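Local coordinates for alcohol dehydrogenase IV (Corynebacterium glutamicum, PDB 3IV7), which probably works as an NAD-dependent oxidoreductase of the iron-containing alcohol dehydrogenase family, most likely reducing maleylacetate, at residues 26-31 with 53-58; 37-42 with 60-65; 41-46 with 90-95; 66-71 with 98-103; 79-84 with 104-109. One frame throughout, in Å; residues are numbered along the deposited sequence.

Contact 1. Residues 26-31 with 53-58; sequences AFLKQE and HKVASE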
# COMPACT_ATOMS: atom_id res chain seq x y z
N ALA A 26 -6.38 18.19 16.51
CA ALA A 26 -6.58 17.06 17.43
C ALA A 26 -5.65 15.91 17.07
O ALA A 26 -4.98 15.33 17.94
CB ALA A 26 -8.05 16.62 17.42
N PHE A 27 -5.50 15.64 15.76
CA PHE A 27 -4.55 14.64 15.30
C PHE A 27 -3.11 15.00 15.66
O PHE A 27 -2.28 14.11 15.99
CB PHE A 27 -4.61 14.44 13.78
CG PHE A 27 -5.82 13.68 13.28
CD1 PHE A 27 -6.37 12.63 13.99
CD2 PHE A 27 -6.29 13.92 12.01
CE1 PHE A 27 -7.45 11.93 13.47
CE2 PHE A 27 -7.35 13.20 11.49
CZ PHE A 27 -7.93 12.22 12.22
N LEU A 28 -2.75 16.29 15.50
CA LEU A 28 -1.38 16.73 15.80
C LEU A 28 -1.10 16.52 17.26
O LEU A 28 -0.03 16.04 17.63
CB LEU A 28 -1.15 18.19 15.41
CG LEU A 28 0.29 18.74 15.62
CD1 LEU A 28 1.36 17.83 14.97
CD2 LEU A 28 0.42 20.15 15.07
N LYS A 29 -2.08 16.87 18.10
CA LYS A 29 -1.95 16.66 19.54
C LYS A 29 -1.67 15.17 19.82
O LYS A 29 -0.72 14.82 20.49
CB LYS A 29 -3.22 17.12 20.29
CG LYS A 29 -3.25 16.72 21.81
CD LYS A 29 -4.30 17.53 22.60
CE LYS A 29 -4.16 17.34 24.13
NZ LYS A 29 -4.55 15.95 24.57
N GLN A 30 -2.53 14.31 19.28
CA GLN A 30 -2.42 12.87 19.44
C GLN A 30 -1.05 12.38 19.01
O GLN A 30 -0.39 11.60 19.72
CB GLN A 30 -3.52 12.21 18.62
CG GLN A 30 -3.70 10.74 18.80
CD GLN A 30 -4.78 10.19 17.87
OE1 GLN A 30 -5.74 10.89 17.55
NE2 GLN A 30 -4.62 8.93 17.43
N GLU A 31 -0.57 12.89 17.88
CA GLU A 31 0.71 12.46 17.33
C GLU A 31 1.91 12.90 18.20
O GLU A 31 2.82 12.11 18.45
CB GLU A 31 0.83 12.97 15.87
CG GLU A 31 2.01 12.59 15.16
CD GLU A 31 2.10 11.10 14.86
OE1 GLU A 31 1.14 10.37 15.08
OE2 GLU A 31 3.15 10.69 14.43
N HIS A 53 -0.43 28.24 13.08
CA HIS A 53 -0.70 28.53 14.50
C HIS A 53 -2.01 27.88 14.95
O HIS A 53 -2.07 27.31 16.03
CB HIS A 53 -0.73 30.01 14.76
CG HIS A 53 0.63 30.61 14.90
ND1 HIS A 53 1.43 30.87 13.81
CD2 HIS A 53 1.36 30.93 15.99
CE1 HIS A 53 2.58 31.38 14.23
NE2 HIS A 53 2.56 31.42 15.55
N LYS A 54 -3.04 27.93 14.09
CA LYS A 54 -4.31 27.29 14.41
C LYS A 54 -4.15 25.77 14.46
O LYS A 54 -4.72 25.12 15.30
CB LYS A 54 -5.42 27.65 13.41
CG LYS A 54 -5.78 29.12 13.34
CD LYS A 54 -7.21 29.32 12.76
CE LYS A 54 -7.37 30.64 12.00
NZ LYS A 54 -6.74 30.56 10.61
N VAL A 55 -3.36 25.21 13.53
CA VAL A 55 -3.15 23.77 13.48
C VAL A 55 -2.40 23.25 14.70
O VAL A 55 -2.69 22.18 15.20
CB VAL A 55 -2.40 23.37 12.21
CG1 VAL A 55 -1.92 21.93 12.30
CG2 VAL A 55 -3.30 23.62 10.97
N ALA A 56 -1.45 24.04 15.20
CA ALA A 56 -0.67 23.64 16.37
C ALA A 56 -1.24 24.20 17.70
O ALA A 56 -0.52 24.23 18.70
CB ALA A 56 0.78 24.08 16.19
N SER A 57 -2.51 24.65 17.70
CA SER A 57 -3.10 25.29 18.88
C SER A 57 -3.28 24.34 20.08
O SER A 57 -3.47 24.80 21.19
CB SER A 57 -4.45 25.92 18.53
OG SER A 57 -5.37 24.93 18.11
N GLU A 58 -3.25 23.04 19.84
CA GLU A 58 -3.38 22.10 20.94
C GLU A 58 -2.05 21.53 21.38
O GLU A 58 -2.02 20.59 22.20
CB GLU A 58 -4.33 20.97 20.57
CG GLU A 58 -5.71 21.42 20.10
CD GLU A 58 -6.70 20.28 20.08
OE1 GLU A 58 -6.72 19.50 21.05
OE2 GLU A 58 -7.44 20.14 19.09

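Contact 2. Residues 37-42 with 60-65; sequences SAKVMV and EVAIWH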
# COMPACT_ATOMS: atom_id res chain seq x y z
N SER A 37 7.04 13.94 22.30
CA SER A 37 7.87 15.04 21.79
C SER A 37 7.81 16.23 22.69
O SER A 37 6.72 16.69 23.04
CB SER A 37 7.40 15.45 20.40
OG SER A 37 7.29 14.33 19.57
N ALA A 38 8.98 16.76 23.06
CA ALA A 38 9.07 17.88 24.00
C ALA A 38 9.52 19.20 23.37
O ALA A 38 9.48 20.25 24.04
CB ALA A 38 10.02 17.52 25.19
N LYS A 39 9.98 19.17 22.12
CA LYS A 39 10.52 20.38 21.48
C LYS A 39 10.22 20.39 20.00
O LYS A 39 11.09 20.11 19.18
CB LYS A 39 12.02 20.51 21.72
CG LYS A 39 12.39 20.74 23.18
CD LYS A 39 13.64 21.57 23.33
CE LYS A 39 13.36 23.06 23.14
NZ LYS A 39 14.55 23.89 23.48
N VAL A 40 8.99 20.78 19.69
CA VAL A 40 8.44 20.76 18.38
C VAL A 40 8.82 22.02 17.59
O VAL A 40 8.74 23.15 18.10
CB VAL A 40 6.89 20.69 18.45
CG1 VAL A 40 6.29 20.69 17.04
CG2 VAL A 40 6.43 19.46 19.27
N MSE A 41 9.20 21.80 16.34
CA MSE A 41 9.47 22.89 15.42
C MSE A 41 8.42 22.86 14.32
O MSE A 41 8.27 21.85 13.62
CB MSE A 41 10.85 22.73 14.82
CG MSE A 41 11.27 23.81 13.76
SE MSE A 41 13.13 23.48 13.24
CE MSE A 41 13.42 24.85 11.90
N VAL A 42 7.67 23.95 14.19
CA VAL A 42 6.67 24.07 13.12
C VAL A 42 7.25 24.92 11.98
O VAL A 42 7.79 26.02 12.19
CB VAL A 42 5.35 24.70 13.63
CG1 VAL A 42 4.42 24.98 12.48
CG2 VAL A 42 4.67 23.77 14.65
N GLU A 60 2.41 22.42 22.35
CA GLU A 60 3.43 23.39 22.67
C GLU A 60 4.43 23.37 21.52
O GLU A 60 4.85 22.31 21.08
CB GLU A 60 4.17 23.01 23.97
CG GLU A 60 3.27 22.63 25.18
CD GLU A 60 2.59 23.82 25.82
OE1 GLU A 60 2.32 24.82 25.12
OE2 GLU A 60 2.31 23.76 27.04
N VAL A 61 4.80 24.54 21.05
CA VAL A 61 5.72 24.65 19.95
C VAL A 61 6.95 25.39 20.40
O VAL A 61 6.86 26.53 20.88
CB VAL A 61 5.08 25.38 18.80
CG1 VAL A 61 6.14 25.75 17.75
CG2 VAL A 61 3.93 24.51 18.17
N ALA A 62 8.11 24.76 20.23
CA ALA A 62 9.39 25.36 20.64
C ALA A 62 9.86 26.42 19.66
O ALA A 62 10.38 27.44 20.04
CB ALA A 62 10.44 24.28 20.79
N ILE A 63 9.71 26.15 18.38
CA ILE A 63 10.18 27.06 17.34
C ILE A 63 9.19 27.14 16.19
O ILE A 63 8.66 26.10 15.75
CB ILE A 63 11.55 26.58 16.73
CG1 ILE A 63 12.69 26.75 17.74
CG2 ILE A 63 11.85 27.34 15.43
CD1 ILE A 63 13.08 28.26 18.03
N TRP A 64 8.93 28.36 15.72
CA TRP A 64 8.15 28.62 14.51
C TRP A 64 9.12 29.13 13.45
O TRP A 64 9.77 30.15 13.66
CB TRP A 64 7.09 29.68 14.75
CG TRP A 64 6.18 29.39 15.88
CD1 TRP A 64 6.35 29.75 17.17
CD2 TRP A 64 4.92 28.73 15.81
NE1 TRP A 64 5.29 29.32 17.93
CE2 TRP A 64 4.38 28.71 17.11
CE3 TRP A 64 4.20 28.12 14.77
CZ2 TRP A 64 3.17 28.11 17.40
CZ3 TRP A 64 2.98 27.56 15.05
CH2 TRP A 64 2.48 27.55 16.37
N HIS A 65 9.23 28.43 12.34
CA HIS A 65 10.22 28.76 11.33
C HIS A 65 9.52 29.05 10.04
O HIS A 65 8.82 28.18 9.50
CB HIS A 65 11.20 27.59 11.18
CG HIS A 65 12.33 27.87 10.25
ND1 HIS A 65 13.48 28.53 10.65
CD2 HIS A 65 12.51 27.57 8.94
CE1 HIS A 65 14.31 28.63 9.62
NE2 HIS A 65 13.74 28.06 8.57

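Contact 3. Residues 41-46 with 90-95; sequences MVIAGE and DLLVCV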
# COMPACT_ATOMS: atom_id res chain seq x y z
N MSE A 41 9.20 21.80 16.34
CA MSE A 41 9.47 22.89 15.42
C MSE A 41 8.42 22.86 14.32
O MSE A 41 8.27 21.85 13.62
CB MSE A 41 10.85 22.73 14.82
CG MSE A 41 11.27 23.81 13.76
SE MSE A 41 13.13 23.48 13.24
CE MSE A 41 13.42 24.85 11.90
N VAL A 42 7.67 23.95 14.19
CA VAL A 42 6.67 24.07 13.12
C VAL A 42 7.25 24.92 11.98
O VAL A 42 7.79 26.02 12.19
CB VAL A 42 5.35 24.70 13.63
CG1 VAL A 42 4.42 24.98 12.48
CG2 VAL A 42 4.67 23.77 14.65
N ILE A 43 7.15 24.38 10.78
CA ILE A 43 7.71 25.01 9.60
C ILE A 43 6.56 25.37 8.69
O ILE A 43 5.77 24.51 8.31
CB ILE A 43 8.67 24.03 8.85
CG1 ILE A 43 9.84 23.66 9.73
CG2 ILE A 43 9.15 24.65 7.51
CD1 ILE A 43 10.49 22.36 9.39
N ALA A 44 6.48 26.64 8.33
CA ALA A 44 5.41 27.12 7.45
C ALA A 44 5.81 28.48 6.86
O ALA A 44 6.41 29.28 7.53
CB ALA A 44 4.08 27.27 8.27
N GLY A 45 5.52 28.70 5.59
CA GLY A 45 5.78 29.99 4.97
C GLY A 45 4.88 31.05 5.58
O GLY A 45 3.82 30.73 6.15
N GLU A 46 5.32 32.31 5.49
CA GLU A 46 4.58 33.46 6.06
C GLU A 46 3.10 33.43 5.73
O GLU A 46 2.28 33.69 6.58
CB GLU A 46 5.18 34.77 5.54
CG GLU A 46 6.61 35.05 6.06
CD GLU A 46 7.36 36.11 5.22
OE1 GLU A 46 6.69 36.89 4.50
OE2 GLU A 46 8.62 36.15 5.29
N ASP A 90 13.02 18.03 18.61
CA ASP A 90 12.85 16.61 18.56
C ASP A 90 11.71 16.15 17.63
O ASP A 90 11.50 14.96 17.46
CB ASP A 90 12.73 15.98 19.97
CG ASP A 90 11.44 16.37 20.70
OD1 ASP A 90 10.66 17.20 20.19
OD2 ASP A 90 11.22 15.83 21.83
N LEU A 91 11.01 17.11 17.04
CA LEU A 91 10.00 16.80 16.04
C LEU A 91 9.88 17.96 15.08
O LEU A 91 9.89 19.12 15.50
CB LEU A 91 8.64 16.53 16.71
CG LEU A 91 7.48 16.05 15.81
CD1 LEU A 91 7.78 14.70 15.24
CD2 LEU A 91 6.17 16.02 16.61
N LEU A 92 9.81 17.63 13.78
CA LEU A 92 9.51 18.60 12.73
C LEU A 92 8.05 18.49 12.34
O LEU A 92 7.54 17.38 12.11
CB LEU A 92 10.37 18.31 11.48
CG LEU A 92 11.89 18.32 11.66
CD1 LEU A 92 12.60 17.91 10.37
CD2 LEU A 92 12.32 19.67 12.10
N VAL A 93 7.35 19.62 12.28
CA VAL A 93 5.98 19.64 11.79
C VAL A 93 5.90 20.67 10.66
O VAL A 93 6.28 21.80 10.84
CB VAL A 93 4.91 20.01 12.91
CG1 VAL A 93 3.52 19.95 12.31
CG2 VAL A 93 5.02 19.08 14.16
N CYS A 94 5.47 20.25 9.47
CA CYS A 94 5.39 21.19 8.37
C CYS A 94 3.98 21.37 7.90
O CYS A 94 3.25 20.40 7.74
CB CYS A 94 6.33 20.79 7.22
SG CYS A 94 6.22 19.05 6.66
N VAL A 95 3.58 22.62 7.72
CA VAL A 95 2.24 22.94 7.29
C VAL A 95 2.30 23.77 6.01
O VAL A 95 2.74 24.92 6.02
CB VAL A 95 1.52 23.74 8.35
CG1 VAL A 95 0.05 23.98 7.92
CG2 VAL A 95 1.64 23.02 9.73
O HOH W 1 3.84 26.80 4.30

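Contact 4. Residues 66-71 with 98-103; sequences DEVVMH and GSTIGL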
# COMPACT_ATOMS: atom_id res chain seq x y z
N ASP A 66 9.67 30.29 9.53
CA ASP A 66 8.98 30.68 8.31
C ASP A 66 9.82 30.89 7.06
O ASP A 66 9.25 31.21 5.99
CB ASP A 66 8.03 31.85 8.55
CG ASP A 66 8.75 33.17 8.89
OD1 ASP A 66 9.99 33.27 8.79
OD2 ASP A 66 8.04 34.11 9.27
N GLU A 67 11.12 30.60 7.11
CA GLU A 67 11.94 30.76 5.91
C GLU A 67 11.80 29.58 4.96
O GLU A 67 12.61 28.69 4.95
CB GLU A 67 13.43 31.02 6.22
CG GLU A 67 14.18 31.35 4.94
CD GLU A 67 15.67 31.58 5.11
OE1 GLU A 67 16.26 31.17 6.12
OE2 GLU A 67 16.26 32.14 4.16
N VAL A 68 10.74 29.61 4.17
CA VAL A 68 10.46 28.58 3.21
C VAL A 68 10.71 29.21 1.86
O VAL A 68 10.19 30.27 1.57
CB VAL A 68 8.99 28.12 3.34
CG1 VAL A 68 8.60 27.17 2.19
CG2 VAL A 68 8.77 27.48 4.71
N VAL A 69 11.55 28.56 1.05
CA VAL A 69 11.98 29.12 -0.25
C VAL A 69 11.91 28.04 -1.30
O VAL A 69 12.37 26.93 -1.08
CB VAL A 69 13.41 29.70 -0.13
CG1 VAL A 69 13.87 30.36 -1.47
CG2 VAL A 69 13.46 30.70 0.97
N MSE A 70 11.26 28.32 -2.41
CA MSE A 70 11.13 27.40 -3.55
C MSE A 70 12.48 26.79 -3.96
O MSE A 70 13.52 27.51 -3.94
CB MSE A 70 10.57 28.20 -4.75
CG MSE A 70 10.15 27.36 -5.94
SE MSE A 70 9.40 28.45 -7.39
CE MSE A 70 10.87 29.72 -7.65
N HIS A 71 12.47 25.52 -4.33
CA HIS A 71 13.68 24.77 -4.80
C HIS A 71 14.70 24.46 -3.67
O HIS A 71 15.78 23.92 -3.94
CB HIS A 71 14.37 25.49 -5.97
CG HIS A 71 13.44 25.88 -7.08
ND1 HIS A 71 12.67 24.97 -7.76
CD2 HIS A 71 13.23 27.08 -7.68
CE1 HIS A 71 11.98 25.60 -8.70
NE2 HIS A 71 12.30 26.89 -8.67
N GLY A 98 4.55 21.76 -1.27
CA GLY A 98 5.84 21.17 -1.67
C GLY A 98 7.12 21.78 -1.09
O GLY A 98 8.00 21.06 -0.65
N SER A 99 7.25 23.10 -1.14
CA SER A 99 8.48 23.75 -0.72
C SER A 99 8.64 23.78 0.82
O SER A 99 9.76 23.81 1.35
CB SER A 99 8.56 25.17 -1.35
OG SER A 99 7.64 26.03 -0.74
N THR A 100 7.51 23.80 1.53
CA THR A 100 7.51 23.74 2.97
C THR A 100 7.89 22.33 3.42
O THR A 100 8.75 22.15 4.26
CB THR A 100 6.15 24.11 3.51
OG1 THR A 100 5.74 25.36 2.94
CG2 THR A 100 6.22 24.20 5.05
N ILE A 101 7.24 21.35 2.83
CA ILE A 101 7.58 19.96 3.09
C ILE A 101 9.02 19.73 2.65
O ILE A 101 9.77 18.98 3.31
CB ILE A 101 6.63 19.01 2.35
CG1 ILE A 101 5.19 19.12 2.94
CG2 ILE A 101 7.13 17.57 2.46
CD1 ILE A 101 4.07 18.55 2.03
N GLY A 102 9.43 20.39 1.57
CA GLY A 102 10.80 20.24 1.05
C GLY A 102 11.86 20.66 2.07
O GLY A 102 12.92 20.00 2.18
N LEU A 103 11.59 21.74 2.81
CA LEU A 103 12.53 22.22 3.80
C LEU A 103 12.59 21.27 5.01
O LEU A 103 13.67 21.00 5.53
CB LEU A 103 12.19 23.65 4.25
CG LEU A 103 13.18 24.31 5.22
CD1 LEU A 103 14.58 24.38 4.62
CD2 LEU A 103 12.71 25.74 5.68
O HOH W 2 11.92 25.39 1.18

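Contact 5. Residues 79-84 with 104-109; sequences RARAVA and AKAIAM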
# COMPACT_ATOMS: atom_id res chain seq x y z
N ARG A 79 20.54 26.98 7.28
CA ARG A 79 19.97 27.77 8.39
C ARG A 79 18.90 26.99 9.16
O ARG A 79 18.92 26.97 10.37
CB ARG A 79 19.37 29.09 7.89
CG ARG A 79 20.41 30.18 7.64
CD ARG A 79 19.74 31.52 7.30
NE ARG A 79 19.06 31.51 5.99
CZ ARG A 79 19.66 31.72 4.81
NH1 ARG A 79 20.98 31.88 4.73
NH2 ARG A 79 18.96 31.71 3.71
N ALA A 80 17.98 26.34 8.43
CA ALA A 80 16.91 25.55 9.09
C ALA A 80 17.49 24.42 9.94
O ALA A 80 17.01 24.16 11.05
CB ALA A 80 15.94 25.01 8.08
N ARG A 81 18.55 23.78 9.45
CA ARG A 81 19.15 22.66 10.18
C ARG A 81 19.77 23.16 11.46
O ARG A 81 19.69 22.50 12.48
CB ARG A 81 20.22 21.95 9.33
CG ARG A 81 19.65 21.10 8.20
CD ARG A 81 20.65 20.90 7.07
NE ARG A 81 20.11 20.07 5.96
CZ ARG A 81 20.71 19.94 4.77
NH1 ARG A 81 21.81 20.61 4.48
NH2 ARG A 81 20.17 19.16 3.83
N ALA A 82 20.41 24.32 11.39
CA ALA A 82 21.05 24.93 12.56
C ALA A 82 20.00 25.28 13.65
O ALA A 82 20.22 25.01 14.83
CB ALA A 82 21.83 26.17 12.15
N VAL A 83 18.91 25.90 13.24
CA VAL A 83 17.79 26.20 14.17
C VAL A 83 17.32 24.90 14.88
O VAL A 83 17.23 24.85 16.13
CB VAL A 83 16.60 26.87 13.43
CG1 VAL A 83 15.37 26.94 14.32
CG2 VAL A 83 17.01 28.28 12.96
N ALA A 84 17.10 23.85 14.08
CA ALA A 84 16.72 22.55 14.62
C ALA A 84 17.71 22.04 15.67
O ALA A 84 17.32 21.70 16.80
CB ALA A 84 16.58 21.50 13.46
N ALA A 104 11.45 20.74 5.42
CA ALA A 104 11.43 19.78 6.52
C ALA A 104 12.27 18.58 6.13
O ALA A 104 13.08 18.10 6.91
CB ALA A 104 9.97 19.37 6.87
N LYS A 105 12.14 18.15 4.88
CA LYS A 105 12.91 17.03 4.38
C LYS A 105 14.40 17.37 4.41
O LYS A 105 15.22 16.55 4.81
CB LYS A 105 12.48 16.68 2.95
CG LYS A 105 11.13 15.95 2.83
CD LYS A 105 10.82 15.66 1.36
CE LYS A 105 9.77 14.57 1.20
NZ LYS A 105 9.45 14.33 -0.22
N ALA A 106 14.76 18.56 3.95
CA ALA A 106 16.16 18.95 3.94
C ALA A 106 16.76 18.87 5.36
O ALA A 106 17.89 18.40 5.54
CB ALA A 106 16.35 20.33 3.33
N ILE A 107 15.97 19.25 6.36
CA ILE A 107 16.43 19.18 7.77
C ILE A 107 16.62 17.74 8.21
O ILE A 107 17.60 17.41 8.85
CB ILE A 107 15.45 19.87 8.75
CG1 ILE A 107 15.30 21.35 8.42
CG2 ILE A 107 15.99 19.73 10.21
CD1 ILE A 107 14.13 22.06 9.18
N ALA A 108 15.65 16.88 7.87
CA ALA A 108 15.75 15.46 8.23
C ALA A 108 16.96 14.76 7.58
O ALA A 108 17.49 13.80 8.13
CB ALA A 108 14.47 14.75 7.85
N MSE A 109 17.39 15.23 6.42
CA MSE A 109 18.54 14.62 5.73
C MSE A 109 19.75 14.54 6.60
O MSE A 109 20.50 13.56 6.55
CB MSE A 109 18.90 15.40 4.48
CG MSE A 109 17.89 15.32 3.37
SE MSE A 109 18.35 16.57 1.91
CE MSE A 109 19.92 15.69 1.27

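Contact 1. Residues 26-31 with 53-58
Leu28 meets Val55 and Ala56 where helix 24-35 packs against the C-terminal end of helix 49-55 and the residues that follow it, a contact apolar toward the sheet and polar toward the surface. Both helices lie on the same side of the parallel sheet in the Rossmann-like domain, where Leu28 reaches Val93 and Val55 reaches Ile118. On the apolar side one methyl makes the contacts: CG of Leu28 stands anti to the backbone nitrogen (chi1 -177°), which carries CD2 across to 3.7 Å from Val55 O. The same CD2 sits 4.0 Å from Val55 CG1 and 4.1 Å from Ala56 CB. A leucine, branched at CG, can put one methyl against both the carbonyl and the two small side chains, while the small Ala56 lets the chain turn away close to the neighbouring helix. Behind that turn, Ser57 OG donates to Lys54 O at 2.9 Å.

On the outer side, Lys29 and Glu58 cross at about a right angle, and the contact between them is made by the lysine's aliphatic part, CD lying 3.5 Å from Glu58 OE1. Lys29 NZ turns off to a salt bridge with Glu33, leaving it 5.4 Å from Glu58 OE1. Glu58 OE2 accepts a hydrogen bond from Ser25 OG and lies 3.4 Å from Ala26 N, an approach too bent to be a hydrogen bond. The carboxylate thus rests at the first turn of helix 24-35, whose positive end would be expected to favour its ionised form, which suggests that the attraction comes mainly from the helix end and Ser25.

Contact 2. Residues 37-42 with 60-65
Val40 O takes two backbone donors from segment 60-65: Ala62 N at 2.7 Å, with a bent N-H...O angle of 134°, and Ile63 N at 3.2 Å. Ala62 has helical backbone angles, unlike its extended neighbours, and this kink brings two successive N-H groups to one carbonyl. Beyond it the parallel ladder is regular, Val42 N donating to Ile63 O and His65 N to Val42 O, both at 2.8 Å.

On one face of the pair, the selenomethionine Met41 runs fully extended, chi1 178°, alongside His65. Its terminal CE lies over the imidazole face, 4.0 Å from the ring centroid, a CH-pi contact that suits a long, flexible side chain. Nearer the backbone, Met41 CG touches Ile63 CG2. On the other face Val42 lies beside Trp64, with CB 3.8 Å from CE3, and its CG2 meets Val61 CG2 at 3.7 Å. Val61 CG1 in turn covers the centre of one indole face, so two valines pack on the large ring.

Strands 40-43 and 63-65 are the two strands of a beta-alpha-beta unit whose helix, 49-55, supplies His53 to stack on Trp64, while Met41 and Ile63 face Val83 of helix 74-86.

Contact 3. Residues 41-46 with 90-95
Val42 and Val93 pair on one face of the sheet, with Val42 CG2 4.2 Å from Val93 CB, and Val95 extends the patch toward Val42 CG1. On the other face Leu92 CD2 touches two partners on the neighbouring strand. The selenium of Met41, running side by side with Leu92, is 4.1 Å away, and Ile43 CD1 is at 4.2 Å. Leu92 reaches them because its CG stands beside the backbone nitrogen (chi1 -59°). Next to it Ile43 and Cys94 meet at their CB atoms; the small cysteine packs against Ala104 of helix 98-111. Beta-branched and leucine side chains fit here, since each face is roofed by helices: Ala52 of helix 49-55 packs on Val42 and Val95, and Ile107 of helix 98-111 on Ile43 and Leu92.

This is an interior parallel pairing of a Rossmann-like sheet, in which strand 40-43 runs between 91-96 and 63-65. Four backbone bonds hold the register: Met41 N to Leu91 O, Val93 N to Met41 O, Ile43 N to Val93 O at 2.7 Å, and Val95 N to Ile43 O at 3.0 Å. Past the last of these the direct bonding between the two segments stops. Ala44 CB still approaches Val95 O at 3.5 Å, but a water bridges the gap, accepting from Gly45 N and donating to Val95 O, at 2.8 Å in each case.

Contact 4. Residues 66-71 with 98-103
Val68, in the loop that follows strand 63-65, presses its side chain onto Ser99 and Thr100 in the first turn of helix 98-111. Gly98 and Ser99 end the Gly-Gly-Gly-Ser sequence that, in relatives of this family, binds the pyrophosphate of the nicotinamide cofactor, so the loop probably lies beside that part of the cofactor site.

The van der Waals contacts centre on the valine. CG1, anti to the backbone nitrogen (chi1 171°), lies 3.3 Å from Ser99 OG and 3.5 Å from Thr100 OG1, while CG2 faces the Thr100 methyl, CG2, at 4.2 Å. A compact branched side chain suits this place, reaching two successive helix residues at once. Inward, Val68 also touches Ile43 of the sheet. Further along the helix Leu103 points toward the loop; its CD2 is modelled doubtfully close to Glu67 O.

Turns and a salt bridge lie within and beside the loop. Glu67 is the centre of an inverse gamma turn, closed by a weak bond from Val68 N to Asp66 O, and its carboxylate forms a salt bridge with Arg79 of helix 74-86. At the far end of the loop, His71 NE2 is hydrogen-bonded to Asn253.

No direct hydrogen bond joins the two segments; the polar link passes through solvent. A single water donates to the backbone of both sides, to Val69 O at 2.8 Å and to Ser99 O at 2.7 Å.

Contact 5. Residues 79-84 with 104-109
Arg81 grips the backbone carbonyl of Ala106 side-on with two nitrogens, NE at 2.8 Å and NH2 at 2.9 Å from Ala106 O. The oxygen lies in the guanidinium plane, yet both donors come from one face of the carbonyl, NE standing 57° out of its plane. The selenium of Met109 also sits at the guanidinium edge, 3.7 Å from NH2. Arginine suits this buried place because its long chain can pack while its head adds two bonds to a helix carbonyl.

The chain runs extended from CG to NE, and on the way CG lies 3.8 Å from Ile107 CA. NH1 is held by a salt bridge to Glu78, one turn back in the same helix, which should help fix the rotation of the head. Beside the arginine chain, Ile107 fits against two alanines one turn apart: CD1 touches Ala80 CB at 3.6 Å and CG2 touches Ala84 CB at 3.7 Å. Such small residues allow the axes of the two segments to approach to 8.9 Å, crossing at -64°.

Sheetward, Ala84 reaches Met41 and Ile107 reaches Ile43, both on strand 40-43; on another side of helix 98-111, Ala106 and Met109 pack on Leu133 of strand 130-135.

How the contacts relate
Contacts 2 and 3 are two sides of one strand: they share Met41 and Val42, and their centres lie about 8 Å apart. Contact 1 covers one face of this sheet, with Ala56 packing on Val42. Contact 5 covers the opposite face, where Leu92 CD1 lies 3.5 Å from Ala104 O; nearest atoms of contacts 1 and 5 are about 12 Å apart. Contact 4 lies toward the C-terminal ends of the strands, its Thr100 CG2 3.3 Å from Ile43 O, and connects to contact 5 through the Glu67 OE2-Arg79 NH2 salt bridge of 2.8 Å. It probably borders the cofactor site, to judge from the glycine-rich sequence at the start of helix 98-111; the centre of contact 1 is about 21 Å from its centre.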